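PDB 5I2H: O-methyltransferase family 2, which probably transfers methyl groups from S-adenosyl-L-methionine to hydroxyl oxygens of small acceptor molecules, and binds the flavone apigenin. Local coordinates for residues A[16-21]-A[352-357]; A[41-46]-A[96-101]; A[171-176]-A[208-213]. One frame throughout, in Å; residues are numbered along the deposited sequence.

Contact 1: residues A[16-21]-A[352-357]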
ATOM      1  N   ASP A  16     -12.918 -14.340   3.824  1.00 10.19           N
ATOM      2  CA  ASP A  16     -12.777 -13.640   2.550  1.00  9.49           C
ATOM      3  C   ASP A  16     -11.338 -13.132   2.457  1.00  8.81           C
ATOM      4  O   ASP A  16     -10.933 -12.257   3.223  1.00  9.72           O
ATOM      5  CB  ASP A  16     -13.774 -12.497   2.475  1.00 10.93           C
ATOM      6  CG  ASP A  16     -13.759 -11.766   1.141  1.00 12.87           C
ATOM      7  OD1 ASP A  16     -12.932 -12.069   0.282  1.00 11.41           O
ATOM      8  OD2 ASP A  16     -14.611 -10.886   0.942  1.00 15.61           O
ATOM      9  N   VAL A  17     -10.580 -13.680   1.501  1.00  8.19           N
ATOM     10  CA  VAL A  17      -9.172 -13.341   1.322  1.00  7.65           C
ATOM     11  C   VAL A  17      -8.978 -11.950   0.728  1.00  7.57           C
ATOM     12  O   VAL A  17      -7.855 -11.421   0.733  1.00  8.66           O
ATOM     13  CB  VAL A  17      -8.513 -14.410   0.416  1.00  7.39           C
ATOM     14  CG1 VAL A  17      -9.057 -14.294  -1.022  1.00 10.12           C
ATOM     15  CG2 VAL A  17      -6.962 -14.298   0.439  1.00  9.85           C
ATOM     16  N   THR A  18     -10.047 -11.333   0.230  1.00  7.60           N
ATOM     17  CA  THR A  18      -9.908 -10.097  -0.547  1.00  7.33           C
ATOM     18  C   THR A  18      -9.065  -9.009   0.124  1.00  7.40           C
ATOM     19  O   THR A  18      -8.200  -8.432  -0.557  1.00  9.35           O
ATOM     20  CB  THR A  18     -11.311  -9.563  -0.896  1.00 10.37           C
ATOM     21  OG1 THR A  18     -12.053 -10.569  -1.612  1.00 12.92           O
ATOM     22  CG2 THR A  18     -11.207  -8.296  -1.768  1.00 12.80           C
ATOM     23  N   PRO A  19      -9.203  -8.709   1.417  1.00  7.77           N
ATOM     24  CA  PRO A  19      -8.354  -7.640   1.997  1.00 11.77           C
ATOM     25  C   PRO A  19      -6.871  -7.922   1.903  1.00  8.59           C
ATOM     26  O   PRO A  19      -6.079  -6.976   1.897  1.00 10.24           O
ATOM     27  CB  PRO A  19      -8.773  -7.592   3.472  1.00 12.94           C
ATOM     28  CG  PRO A  19     -10.044  -8.376   3.532  1.00 15.06           C
ATOM     29  CD  PRO A  19     -10.160  -9.273   2.383  1.00 10.01           C
ATOM     30  N   ILE A  20      -6.459  -9.193   1.886  1.00  8.04           N
ATOM     31  CA  ILE A  20      -5.029  -9.481   1.765  1.00  7.25           C
ATOM     32  C   ILE A  20      -4.528  -9.055   0.387  1.00  7.09           C
ATOM     33  O   ILE A  20      -3.429  -8.506   0.257  1.00  7.75           O
ATOM     34  CB  ILE A  20      -4.748 -10.970   2.046  1.00  8.57           C
ATOM     35  CG1 ILE A  20      -4.981 -11.277   3.528  1.00  9.25           C
ATOM     36  CG2 ILE A  20      -3.306 -11.331   1.599  1.00  9.91           C
ATOM     37  CD1 ILE A  20      -5.061 -12.775   3.846  1.00 10.73           C
ATOM     38  N   PHE A  21      -5.305  -9.323  -0.669  1.00  7.94           N
ATOM     39  CA  PHE A  21      -4.909  -8.873  -2.008  1.00  8.60           C
ATOM     40  C   PHE A  21      -4.786  -7.359  -2.041  1.00  8.88           C
ATOM     41  O   PHE A  21      -3.856  -6.810  -2.644  1.00  8.50           O
ATOM     42  CB  PHE A  21      -5.941  -9.331  -3.065  1.00  9.15           C
ATOM     43  CG  PHE A  21      -5.821 -10.783  -3.445  1.00 10.12           C
ATOM     44  CD1 PHE A  21      -4.724 -11.238  -4.194  1.00 15.26           C
ATOM     45  CD2 PHE A  21      -6.788 -11.681  -3.118  1.00 13.32           C
ATOM     46  CE1 PHE A  21      -4.600 -12.583  -4.552  1.00 17.85           C
ATOM     47  CE2 PHE A  21      -6.662 -13.051  -3.488  1.00 14.32           C
ATOM     48  CZ  PHE A  21      -5.564 -13.492  -4.184  1.00 15.65           C
ATOM     49  N   THR A 352     -18.503 -12.050  -7.960  1.00 10.72           N
ATOM     50  CA  THR A 352     -18.004 -13.319  -7.435  1.00  9.73           C
ATOM     51  C   THR A 352     -17.287 -13.024  -6.126  1.00 12.31           C
ATOM     52  O   THR A 352     -17.950 -12.791  -5.100  1.00 16.43           O
ATOM     53  CB  THR A 352     -17.166 -14.052  -8.494  1.00 10.36           C
ATOM     54  OG1 THR A 352     -16.049 -13.244  -8.873  1.00  9.75           O
ATOM     55  CG2 THR A 352     -18.048 -14.357  -9.772  1.00 11.43           C
ATOM     56  N   SER A 353     -15.950 -13.064  -6.100  0.73 11.45           N
ATOM     57  CA  SER A 353     -15.196 -12.649  -4.916  0.73 12.96           C
ATOM     58  C   SER A 353     -13.847 -12.113  -5.375  0.73 12.75           C
ATOM     59  O   SER A 353     -13.533 -12.132  -6.567  0.73 13.19           O
ATOM     60  CB  SER A 353     -14.998 -13.794  -3.915  0.73 16.11           C
ATOM     61  OG  SER A 353     -14.322 -13.294  -2.764  0.73 16.06           O
ATOM     62  N   ALA A 354     -13.049 -11.632  -4.417  1.00 13.15           N
ATOM     63  CA  ALA A 354     -11.752 -11.015  -4.710  1.00 13.50           C
ATOM     64  C   ALA A 354     -11.890  -9.956  -5.803  1.00 12.38           C
ATOM     65  O   ALA A 354     -11.066  -9.853  -6.715  1.00 14.53           O
ATOM     66  CB  ALA A 354     -10.698 -12.069  -5.084  1.00 15.20           C
ATOM     67  N   HIS A 355     -12.953  -9.160  -5.715  1.00  9.38           N
ATOM     68  CA  HIS A 355     -13.290  -8.100  -6.666  1.00 10.45           C
ATOM     69  C   HIS A 355     -13.702  -8.612  -8.045  1.00 10.09           C
ATOM     70  O   HIS A 355     -13.841  -7.803  -8.977  1.00 12.37           O
ATOM     71  CB  HIS A 355     -12.141  -7.085  -6.780  1.00 14.03           C
ATOM     72  CG  HIS A 355     -11.804  -6.431  -5.474  1.00 17.37           C
ATOM     73  ND1 HIS A 355     -12.761  -5.829  -4.681  1.00 21.11           N
ATOM     74  CD2 HIS A 355     -10.634  -6.318  -4.803  1.00 19.06           C
ATOM     75  CE1 HIS A 355     -12.186  -5.350  -3.591  1.00 21.41           C
ATOM     76  NE2 HIS A 355     -10.898  -5.637  -3.639  1.00 20.02           N
ATOM     77  N   GLY A 356     -13.892  -9.917  -8.214  1.00  8.81           N
ATOM     78  CA  GLY A 356     -14.282 -10.454  -9.507  1.00  9.75           C
ATOM     79  C   GLY A 356     -15.739 -10.211  -9.820  1.00 10.25           C
ATOM     80  O   GLY A 356     -16.585 -10.043  -8.926  1.00 12.23           O
ATOM     81  N   HIS A 357     -16.027 -10.144 -11.116  1.00  9.45           N
ATOM     82  CA  HIS A 357     -17.381  -9.981 -11.623  1.00 10.01           C
ATOM     83  C   HIS A 357     -17.554 -10.907 -12.804  1.00  9.63           C
ATOM     84  O   HIS A 357     -16.664 -10.995 -13.643  1.00  9.41           O
ATOM     85  CB  HIS A 357     -17.650  -8.549 -12.085  1.00 10.22           C
ATOM     86  CG  HIS A 357     -17.779  -7.601 -10.950  1.00 16.87           C
ATOM     87  ND1 HIS A 357     -16.695  -6.985 -10.361  1.00 20.32           N
ATOM     88  CD2 HIS A 357     -18.867  -7.233 -10.234  1.00 15.88           C
ATOM     89  CE1 HIS A 357     -17.118  -6.239  -9.352  1.00 19.44           C
ATOM     90  NE2 HIS A 357     -18.429  -6.375  -9.252  1.00 19.89           N
TER
HETATM   91  O   HOH W   1     -15.440 -11.028  -1.666  1.00 24.32           O
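The imidazole of H355 carries the methyl of T18 on one face: CG2 of T18 lies 3.6 Å from the ring centroid, 26° off the normal, in a CH-pi contact shifted toward the NE2 side. At the ring's rim, NE2 of H355 is hydrogen-bonded to D22, one residue beyond 16-21, so the face and the NE2 of this histidine both meet the short helix 18-24. The phenyl ring of F21 meets the CB of A354 obliquely, with 4.4 Å from F21 CD2 to A354 CB, and Y109 of the second subunit makes an edge-to-face pair with it. The loop carrying A354 and H355 is the type I' turn S353 to G356 of a beta hairpin, joining strands 345-351 and 357-362 at the margin of the large sheet. It packs against the N-terminal end of helix 18-24 in the dimerisation region.

T18 is the hub. Its CG2 lies anti to the backbone N, which leaves OG1 beside that N (chi1 -57°) and turned to D16. Side chains of V172, on helix 154-179, and F21 touch A354 as well, placing the turn between two helices, and the F21 side chain lies about 6 Å from bound apigenin. Beside the exposed D16 a water donates to OD2 of that residue at 2.7 Å and, in the conformer of S353 described here, also meets S353 OG, a less certain link. OG1 of T18 accepts a weak, strongly bent bond from the N of A354 (121° at the hydrogen). The same hydroxyl donates to D16 OD1, and the backbone N of T18 gives that oxygen a capping bond of 3.0 Å from above the carboxylate plane, so OD1 is gripped twice.

Contact 2: residues A[41-46]-A[96-101]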
ATOM      1  N   HIS A  41       6.355  14.915 -13.206  1.00 19.45           N
ATOM      2  CA  HIS A  41       5.913  16.294 -12.991  1.00 22.89           C
ATOM      3  C   HIS A  41       4.399  16.463 -13.168  1.00 19.02           C
ATOM      4  O   HIS A  41       3.939  17.556 -13.524  1.00 18.20           O
ATOM      5  CB  HIS A  41       6.618  17.309 -13.914  1.00 29.36           C
ATOM      6  CG  HIS A  41       8.032  16.975 -14.294  1.00 34.07           C
ATOM      7  ND1 HIS A  41       9.112  17.252 -13.481  1.00 36.39           N
ATOM      8  CD2 HIS A  41       8.550  16.461 -15.440  1.00 34.35           C
ATOM      9  CE1 HIS A  41      10.229  16.894 -14.094  1.00 36.28           C
ATOM     10  NE2 HIS A  41       9.916  16.408 -15.284  1.00 34.97           N
ATOM     11  N   VAL A  42       3.613  15.404 -12.894  1.00 16.80           N
ATOM     12  CA  VAL A  42       2.169  15.422 -13.169  1.00 16.37           C
ATOM     13  C   VAL A  42       1.485  16.607 -12.493  1.00 15.42           C
ATOM     14  O   VAL A  42       0.645  17.290 -13.094  1.00 15.85           O
ATOM     15  CB  VAL A  42       1.529  14.097 -12.725  1.00 18.25           C
ATOM     16  CG1 VAL A  42       0.030  14.141 -12.917  1.00 20.56           C
ATOM     17  CG2 VAL A  42       2.117  12.979 -13.522  1.00 19.19           C
ATOM     18  N   PHE A  43       1.778  16.824 -11.209  1.00 16.32           N
ATOM     19  CA  PHE A  43       1.022  17.807 -10.430  1.00 16.04           C
ATOM     20  C   PHE A  43       1.428  19.223 -10.791  1.00 18.84           C
ATOM     21  O   PHE A  43       0.572  20.103 -10.920  1.00 20.01           O
ATOM     22  CB  PHE A  43       1.213  17.526  -8.946  1.00 16.28           C
ATOM     23  CG  PHE A  43       0.860  16.108  -8.588  1.00 16.35           C
ATOM     24  CD1 PHE A  43      -0.466  15.692  -8.626  1.00 17.46           C
ATOM     25  CD2 PHE A  43       1.855  15.179  -8.324  1.00 15.49           C
ATOM     26  CE1 PHE A  43      -0.809  14.360  -8.345  1.00 18.00           C
ATOM     27  CE2 PHE A  43       1.527  13.846  -8.060  1.00 16.44           C
ATOM     28  CZ  PHE A  43       0.189  13.445  -8.059  1.00 16.71           C
ATOM     29  N   ASP A  44       2.719  19.440 -11.021  1.00 19.65           N
ATOM     30  CA  ASP A  44       3.138  20.763 -11.444  1.00 20.71           C
ATOM     31  C   ASP A  44       2.559  21.100 -12.815  1.00 21.94           C
ATOM     32  O   ASP A  44       2.207  22.264 -13.075  1.00 23.21           O
ATOM     33  CB  ASP A  44       4.663  20.842 -11.435  1.00 21.81           C
ATOM     34  CG  ASP A  44       5.257  20.733 -10.028  1.00 25.88           C
ATOM     35  OD1 ASP A  44       4.687  21.302  -9.082  1.00 25.21           O
ATOM     36  OD2 ASP A  44       6.290  20.051  -9.865  1.00 30.91           O
ATOM     37  N   ILE A  45       2.428  20.102 -13.694  1.00 18.74           N
ATOM     38  CA  ILE A  45       1.855  20.362 -15.011  1.00 18.05           C
ATOM     39  C   ILE A  45       0.372  20.703 -14.894  1.00 18.53           C
ATOM     40  O   ILE A  45      -0.094  21.725 -15.413  1.00 18.57           O
ATOM     41  CB  ILE A  45       2.095  19.165 -15.940  1.00 18.49           C
ATOM     42  CG1 ILE A  45       3.581  19.093 -16.295  1.00 20.03           C
ATOM     43  CG2 ILE A  45       1.202  19.264 -17.178  1.00 18.27           C
ATOM     44  CD1 ILE A  45       3.978  17.831 -17.029  1.00 20.76           C
ATOM     45  N   LEU A  46      -0.392  19.873 -14.184  1.00 17.01           N
ATOM     46  CA  LEU A  46      -1.830  20.097 -14.155  1.00 17.86           C
ATOM     47  C   LEU A  46      -2.209  21.302 -13.303  1.00 20.25           C
ATOM     48  O   LEU A  46      -3.286  21.884 -13.507  1.00 22.64           O
ATOM     49  CB  LEU A  46      -2.535  18.827 -13.678  1.00 17.12           C
ATOM     50  CG  LEU A  46      -2.679  17.750 -14.767  1.00 19.18           C
ATOM     51  CD1 LEU A  46      -3.102  16.450 -14.121  1.00 19.86           C
ATOM     52  CD2 LEU A  46      -3.709  18.137 -15.814  1.00 18.80           C
ATOM     53  N   ASN A  96      -2.511  21.540  -2.910  1.00 10.28           N
ATOM     54  CA  ASN A  96      -1.875  22.069  -1.708  1.00  9.30           C
ATOM     55  C   ASN A  96      -0.637  21.289  -1.306  1.00 10.25           C
ATOM     56  O   ASN A  96       0.253  21.848  -0.656  1.00 12.25           O
ATOM     57  CB  ASN A  96      -2.870  22.069  -0.544  1.00 11.63           C
ATOM     58  CG  ASN A  96      -4.017  23.025  -0.790  1.00 14.28           C
ATOM     59  OD1 ASN A  96      -3.828  24.032  -1.454  1.00 18.73           O
ATOM     60  ND2 ASN A  96      -5.207  22.707  -0.286  1.00 12.03           N
ATOM     61  N   HIS A  97      -0.569  20.003  -1.626  1.00 10.01           N
ATOM     62  CA  HIS A  97       0.476  19.182  -1.038  1.00  9.01           C
ATOM     63  C   HIS A  97       1.414  18.520  -2.037  1.00 10.58           C
ATOM     64  O   HIS A  97       2.441  17.987  -1.614  1.00 11.87           O
ATOM     65  CB  HIS A  97      -0.162  18.126  -0.119  1.00  9.32           C
ATOM     66  CG  HIS A  97      -1.078  18.740   0.889  1.00  9.54           C
ATOM     67  ND1 HIS A  97      -0.635  19.653   1.819  1.00  9.17           N
ATOM     68  CD2 HIS A  97      -2.411  18.595   1.102  1.00 10.16           C
ATOM     69  CE1 HIS A  97      -1.661  20.053   2.556  1.00  9.66           C
ATOM     70  NE2 HIS A  97      -2.749  19.430   2.141  1.00 10.20           N
ATOM     71  N   LEU A  98       1.107  18.519  -3.330  1.00 10.63           N
ATOM     72  CA  LEU A  98       1.986  17.852  -4.287  1.00 11.95           C
ATOM     73  C   LEU A  98       2.493  18.782  -5.385  1.00 14.04           C
ATOM     74  O   LEU A  98       3.175  18.320  -6.300  1.00 16.68           O
ATOM     75  CB  LEU A  98       1.280  16.618  -4.884  1.00 11.69           C
ATOM     76  CG  LEU A  98       0.986  15.574  -3.769  1.00 11.07           C
ATOM     77  CD1 LEU A  98      -0.018  14.376  -4.151  1.00  7.88           C
ATOM     78  CD2 LEU A  98       2.276  15.004  -3.184  1.00 12.96           C
ATOM     79  N   VAL A  99       2.190  20.066  -5.310  1.00 16.71           N
ATOM     80  CA  VAL A  99       2.754  21.086  -6.198  1.00 17.24           C
ATOM     81  C   VAL A  99       3.968  21.685  -5.500  1.00 17.48           C
ATOM     82  O   VAL A  99       3.904  22.029  -4.307  1.00 19.71           O
ATOM     83  CB  VAL A  99       1.695  22.149  -6.531  1.00 18.05           C
ATOM     84  CG1 VAL A  99       2.310  23.321  -7.288  1.00 18.31           C
ATOM     85  CG2 VAL A  99       0.570  21.544  -7.368  1.00 19.57           C
ATOM     86  N   THR A 100       5.091  21.809  -6.233  0.62 16.18           N
ATOM     87  CA  THR A 100       6.381  22.133  -5.607  0.62 17.20           C
ATOM     88  C   THR A 100       6.444  23.543  -5.017  0.62 15.97           C
ATOM     89  O   THR A 100       7.272  23.791  -4.131  0.62 17.20           O
ATOM     90  CB  THR A 100       7.563  21.964  -6.593  0.62 19.08           C
ATOM     91  OG1 THR A 100       7.428  22.836  -7.736  0.62 19.35           O
ATOM     92  CG2 THR A 100       7.708  20.508  -7.042  0.62 21.91           C
ATOM     93  N   THR A 101       5.622  24.476  -5.486  1.00 12.69           N
ATOM     94  CA  THR A 101       5.669  25.838  -4.975  1.00 11.17           C
ATOM     95  C   THR A 101       4.579  26.103  -3.946  1.00 12.72           C
ATOM     96  O   THR A 101       4.449  27.233  -3.463  1.00 14.52           O
ATOM     97  CB  THR A 101       5.582  26.850  -6.120  1.00 13.71           C
ATOM     98  OG1 THR A 101       4.517  26.468  -6.981  1.00 17.45           O
ATOM     99  CG2 THR A 101       6.870  26.830  -6.937  1.00 14.56           C
TER
HETATM  100  O   HOH W   2       5.536  17.982  -7.829  1.00 38.65           O
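F43 meets L98 along nearly its whole length, the two side chains lying side by side and pointing the same way. At its root, CB of F43 sits 3.4 Å from the carbonyl O of L98. One atom further, CG faces the CB of L98 at 3.8 Å, and CD2 shares that neighbour. The leucine CB hangs over one ring face, 4.0 Å from the F43 centroid and 22° off the normal, a CH-pi contact displaced toward the rim. At the far end CZ of F43 comes to 4.0 Å from L98 CD1. With CG anti to the carbonyl carbon (chi1 -54°), the ring leans beside its own backbone N; V37 and L74 also touch this side chain. V99 continues the apolar strip, its CG2 lying 4.4 Å from the CB of F43, and L90 of strand 88-90 packs on both F43 and V99.

One helical position on, D44 turns to the loop after helix 92-97. Its OD1 takes the backbone N-H of T100 on the syn lone pair, at 2.9 Å and almost straight (171°). OD2 accepts from a water that also donates to L98 O, at 2.8 Å from water to carbonyl oxygen. Both segments belong to the dimerisation domain, of the helix-turn-helix class, and L98 packs on I20 of the second subunit. A carboxylate that receives a backbone N-H directly and a carbonyl only through water probably helps set the course of the loop by its main chain, while the neighbouring aromatic and aliphatic groups supply the apolar half of the joint.

Contact 3: residues A[171-176]-A[208-213]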
ATOM      1  N   ASN A 171     -10.089 -19.683  -4.110  1.00  8.51           N
ATOM      2  CA  ASN A 171     -10.935 -18.825  -3.289  1.00  6.89           C
ATOM      3  C   ASN A 171     -12.160 -18.306  -4.027  1.00  8.87           C
ATOM      4  O   ASN A 171     -13.171 -18.023  -3.380  1.00 13.37           O
ATOM      5  CB  ASN A 171     -10.146 -17.626  -2.764  1.00  7.38           C
ATOM      6  CG  ASN A 171      -9.311 -17.991  -1.553  1.00  7.30           C
ATOM      7  OD1 ASN A 171      -9.806 -17.932  -0.413  1.00  9.77           O
ATOM      8  ND2 ASN A 171      -8.051 -18.427  -1.782  1.00  6.86           N
ATOM      9  N   VAL A 172     -12.094 -18.125  -5.341  1.00  6.90           N
ATOM     10  CA  VAL A 172     -13.166 -17.458  -6.079  1.00  7.75           C
ATOM     11  C   VAL A 172     -14.031 -18.462  -6.845  1.00  8.53           C
ATOM     12  O   VAL A 172     -15.228 -18.230  -7.035  1.00 10.64           O
ATOM     13  CB  VAL A 172     -12.598 -16.404  -7.048  1.00  7.85           C
ATOM     14  CG1 VAL A 172     -13.763 -15.683  -7.807  1.00  9.55           C
ATOM     15  CG2 VAL A 172     -11.723 -15.380  -6.271  1.00  9.88           C
ATOM     16  N   ALA A 173     -13.442 -19.574  -7.305  1.00  7.82           N
ATOM     17  CA  ALA A 173     -14.218 -20.496  -8.130  1.00  7.68           C
ATOM     18  C   ALA A 173     -15.483 -21.010  -7.427  1.00  9.26           C
ATOM     19  O   ALA A 173     -16.510 -21.149  -8.116  1.00 10.60           O
ATOM     20  CB  ALA A 173     -13.349 -21.676  -8.606  1.00  8.24           C
ATOM     21  N   PRO A 174     -15.510 -21.246  -6.097  1.00 10.13           N
ATOM     22  CA  PRO A 174     -16.785 -21.665  -5.475  1.00 10.14           C
ATOM     23  C   PRO A 174     -17.904 -20.644  -5.652  1.00 10.33           C
ATOM     24  O   PRO A 174     -19.066 -21.026  -5.917  1.00 10.81           O
ATOM     25  CB  PRO A 174     -16.416 -21.844  -3.993  1.00 10.40           C
ATOM     26  CG  PRO A 174     -14.924 -22.207  -4.016  1.00 10.17           C
ATOM     27  CD  PRO A 174     -14.370 -21.349  -5.155  1.00 10.37           C
ATOM     28  N   ARG A 175     -17.592 -19.351  -5.484  0.59 10.29           N
ATOM     29  CA  ARG A 175     -18.572 -18.306  -5.757  0.59 10.51           C
ATOM     30  C   ARG A 175     -18.979 -18.322  -7.221  0.59 10.80           C
ATOM     31  O   ARG A 175     -20.171 -18.308  -7.554  0.59 12.27           O
ATOM     32  CB  ARG A 175     -17.997 -16.934  -5.402  0.59 12.58           C
ATOM     33  CG  ARG A 175     -17.628 -16.760  -3.971  0.59 14.20           C
ATOM     34  CD  ARG A 175     -18.833 -16.821  -3.082  0.59 13.40           C
ATOM     35  NE  ARG A 175     -18.458 -16.940  -1.680  0.59 15.29           N
ATOM     36  CZ  ARG A 175     -19.360 -17.085  -0.720  0.59 15.60           C
ATOM     37  NH1 ARG A 175     -20.654 -17.133  -1.044  0.59 15.59           N
ATOM     38  NH2 ARG A 175     -18.976 -17.181   0.541  0.59 16.62           N
ATOM     39  N   PHE A 176     -17.988 -18.339  -8.109  1.00 10.10           N
ATOM     40  CA  PHE A 176     -18.253 -18.328  -9.535  1.00 10.62           C
ATOM     41  C   PHE A 176     -19.229 -19.420  -9.927  1.00 10.66           C
ATOM     42  O   PHE A 176     -20.208 -19.164 -10.643  1.00 10.47           O
ATOM     43  CB  PHE A 176     -16.942 -18.510 -10.298  1.00 10.87           C
ATOM     44  CG  PHE A 176     -17.127 -18.574 -11.784  1.00 13.21           C
ATOM     45  CD1 PHE A 176     -17.127 -17.424 -12.533  1.00 14.09           C
ATOM     46  CD2 PHE A 176     -17.290 -19.779 -12.418  1.00 14.62           C
ATOM     47  CE1 PHE A 176     -17.308 -17.480 -13.901  1.00 16.53           C
ATOM     48  CE2 PHE A 176     -17.480 -19.860 -13.787  1.00 16.75           C
ATOM     49  CZ  PHE A 176     -17.489 -18.709 -14.530  1.00 16.69           C
ATOM     50  N   GLY A 208      -7.591 -24.176 -14.829  1.00 17.22           N
ATOM     51  CA  GLY A 208      -8.898 -24.723 -15.159  1.00 11.75           C
ATOM     52  C   GLY A 208      -9.814 -24.901 -13.955  1.00  8.12           C
ATOM     53  O   GLY A 208     -10.867 -25.559 -14.042  1.00  9.63           O
ATOM     54  N   ILE A 209      -9.425 -24.311 -12.826  1.00  8.28           N
ATOM     55  CA  ILE A 209     -10.136 -24.519 -11.567  1.00  7.42           C
ATOM     56  C   ILE A 209     -11.569 -24.017 -11.661  1.00  8.95           C
ATOM     57  O   ILE A 209     -12.486 -24.631 -11.090  1.00  9.31           O
ATOM     58  CB  ILE A 209      -9.354 -23.846 -10.433  1.00  7.90           C
ATOM     59  CG1 ILE A 209      -8.101 -24.690 -10.128  1.00 11.13           C
ATOM     60  CG2 ILE A 209     -10.194 -23.697  -9.163  1.00  9.74           C
ATOM     61  CD1 ILE A 209      -7.076 -23.925  -9.294  1.00 13.19           C
ATOM     62  N   TYR A 210     -11.798 -22.891 -12.365  1.00  7.78           N
ATOM     63  CA  TYR A 210     -13.169 -22.398 -12.467  1.00  8.38           C
ATOM     64  C   TYR A 210     -14.057 -23.412 -13.171  1.00  7.64           C
ATOM     65  O   TYR A 210     -15.212 -23.620 -12.773  1.00  8.67           O
ATOM     66  CB  TYR A 210     -13.224 -21.049 -13.181  1.00  8.76           C
ATOM     67  CG  TYR A 210     -12.605 -19.941 -12.344  1.00 10.58           C
ATOM     68  CD1 TYR A 210     -13.347 -19.253 -11.395  1.00 14.55           C
ATOM     69  CD2 TYR A 210     -11.266 -19.582 -12.499  1.00 14.59           C
ATOM     70  CE1 TYR A 210     -12.773 -18.252 -10.619  1.00 14.25           C
ATOM     71  CE2 TYR A 210     -10.687 -18.574 -11.729  1.00 14.36           C
ATOM     72  CZ  TYR A 210     -11.451 -17.903 -10.799  1.00 15.37           C
ATOM     73  OH  TYR A 210     -10.889 -16.905 -10.019  1.00 17.36           O
ATOM     74  N   THR A 211     -13.536 -24.027 -14.242  1.00  7.72           N
ATOM     75  CA  THR A 211     -14.297 -25.044 -14.963  1.00  8.40           C
ATOM     76  C   THR A 211     -14.517 -26.277 -14.105  1.00  9.21           C
ATOM     77  O   THR A 211     -15.619 -26.839 -14.112  1.00 10.18           O
ATOM     78  CB  THR A 211     -13.578 -25.403 -16.256  1.00 11.97           C
ATOM     79  OG1 THR A 211     -13.528 -24.228 -17.071  1.00 13.98           O
ATOM     80  CG2 THR A 211     -14.317 -26.503 -17.019  1.00 11.23           C
HETATM   81  N   MSE A 212     -13.495 -26.706 -13.345  1.00  8.71           N
HETATM   82  CA  MSE A 212     -13.671 -27.869 -12.479  1.00  7.84           C
HETATM   83  C   MSE A 212     -14.780 -27.621 -11.444  1.00  8.81           C
HETATM   84  O   MSE A 212     -15.582 -28.524 -11.193  1.00 10.43           O
HETATM   85  CB  MSE A 212     -12.365 -28.253 -11.790  1.00  8.78           C
HETATM   86  CG  MSE A 212     -11.305 -28.636 -12.804  1.00 11.15           C
HETATM   87 SE   MSE A 212      -9.608 -28.711 -11.903  0.79 13.58          SE
HETATM   88  CE  MSE A 212      -8.557 -28.575 -13.560  1.00 15.59           C
ATOM     89  N   ALA A 213     -14.849 -26.418 -10.857  1.00  8.88           N
ATOM     90  CA  ALA A 213     -15.954 -26.129  -9.944  1.00  7.18           C
ATOM     91  C   ALA A 213     -17.298 -26.212 -10.664  1.00  8.80           C
ATOM     92  O   ALA A 213     -18.255 -26.813 -10.151  1.00 10.37           O
ATOM     93  CB  ALA A 213     -15.759 -24.763  -9.289  1.00  6.91           C
TER
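Helices 171-176 and 209-213 run broadly the same way, crossing at -40° with axes 8.6 Å apart, and come closest at A173 and Y210, whose CA atoms are 4.9 Å apart. The small A173 probably allows this approach: its CB sits among I209 CG2, Y210 CD1 and the CB of A213, the last at 4.0 Å. Y210, its CG anti to the carbonyl carbon (chi1 -69°), sends its ring along the neighbouring helix. CD1 lies 3.6 Å from the CA of A173, the rim meets V172 CG1 and F176 CB near the ring plane, and OH ends 3.5 Å from the CB of V172. The edge of Y210 also faces the ring of F176 in a T-shaped pair, centroids 5.5 Å apart and planes at 77°.

In the Rossmann-like methyltransferase fold, helix 209-217 follows strand 199-203 through a glycine-rich turn ending at G208; in relatives this motif binds S-adenosyl-L-methionine. Helix 154-179 packs on helix 209-217. With Y210 cut back to an alanine, F176 would probably lose the tyrosine edge, keeping H300, and a gap would open beside V172 and A173. H300 meets both rings, with F176 edge-to-face, and L267 of strand 265-269 touches both from the sheet side.

How the contacts relate
Contact 3 is wholly buried and lacks hydrogen bonds across it, joining helices of the methyltransferase part of the fold by aromatic and aliphatic packing. Contact 1 is partly buried; contact 2 is mostly buried, with T100 exposed at its margin, and each adds an aspartate and a water to its apolar part. In contact 1 the aspartate caps its own segment; in contact 2 it binds across to the other one. Contacts 1 and 3 touch through V172 and through V17 against N171; their centres are about 13 Å apart. Contact 2 lies about 34 Å from contact 1, centre to centre. Contacts 1 and 2 both touch the second subunit, contact 3 only through N171, off the helix interface.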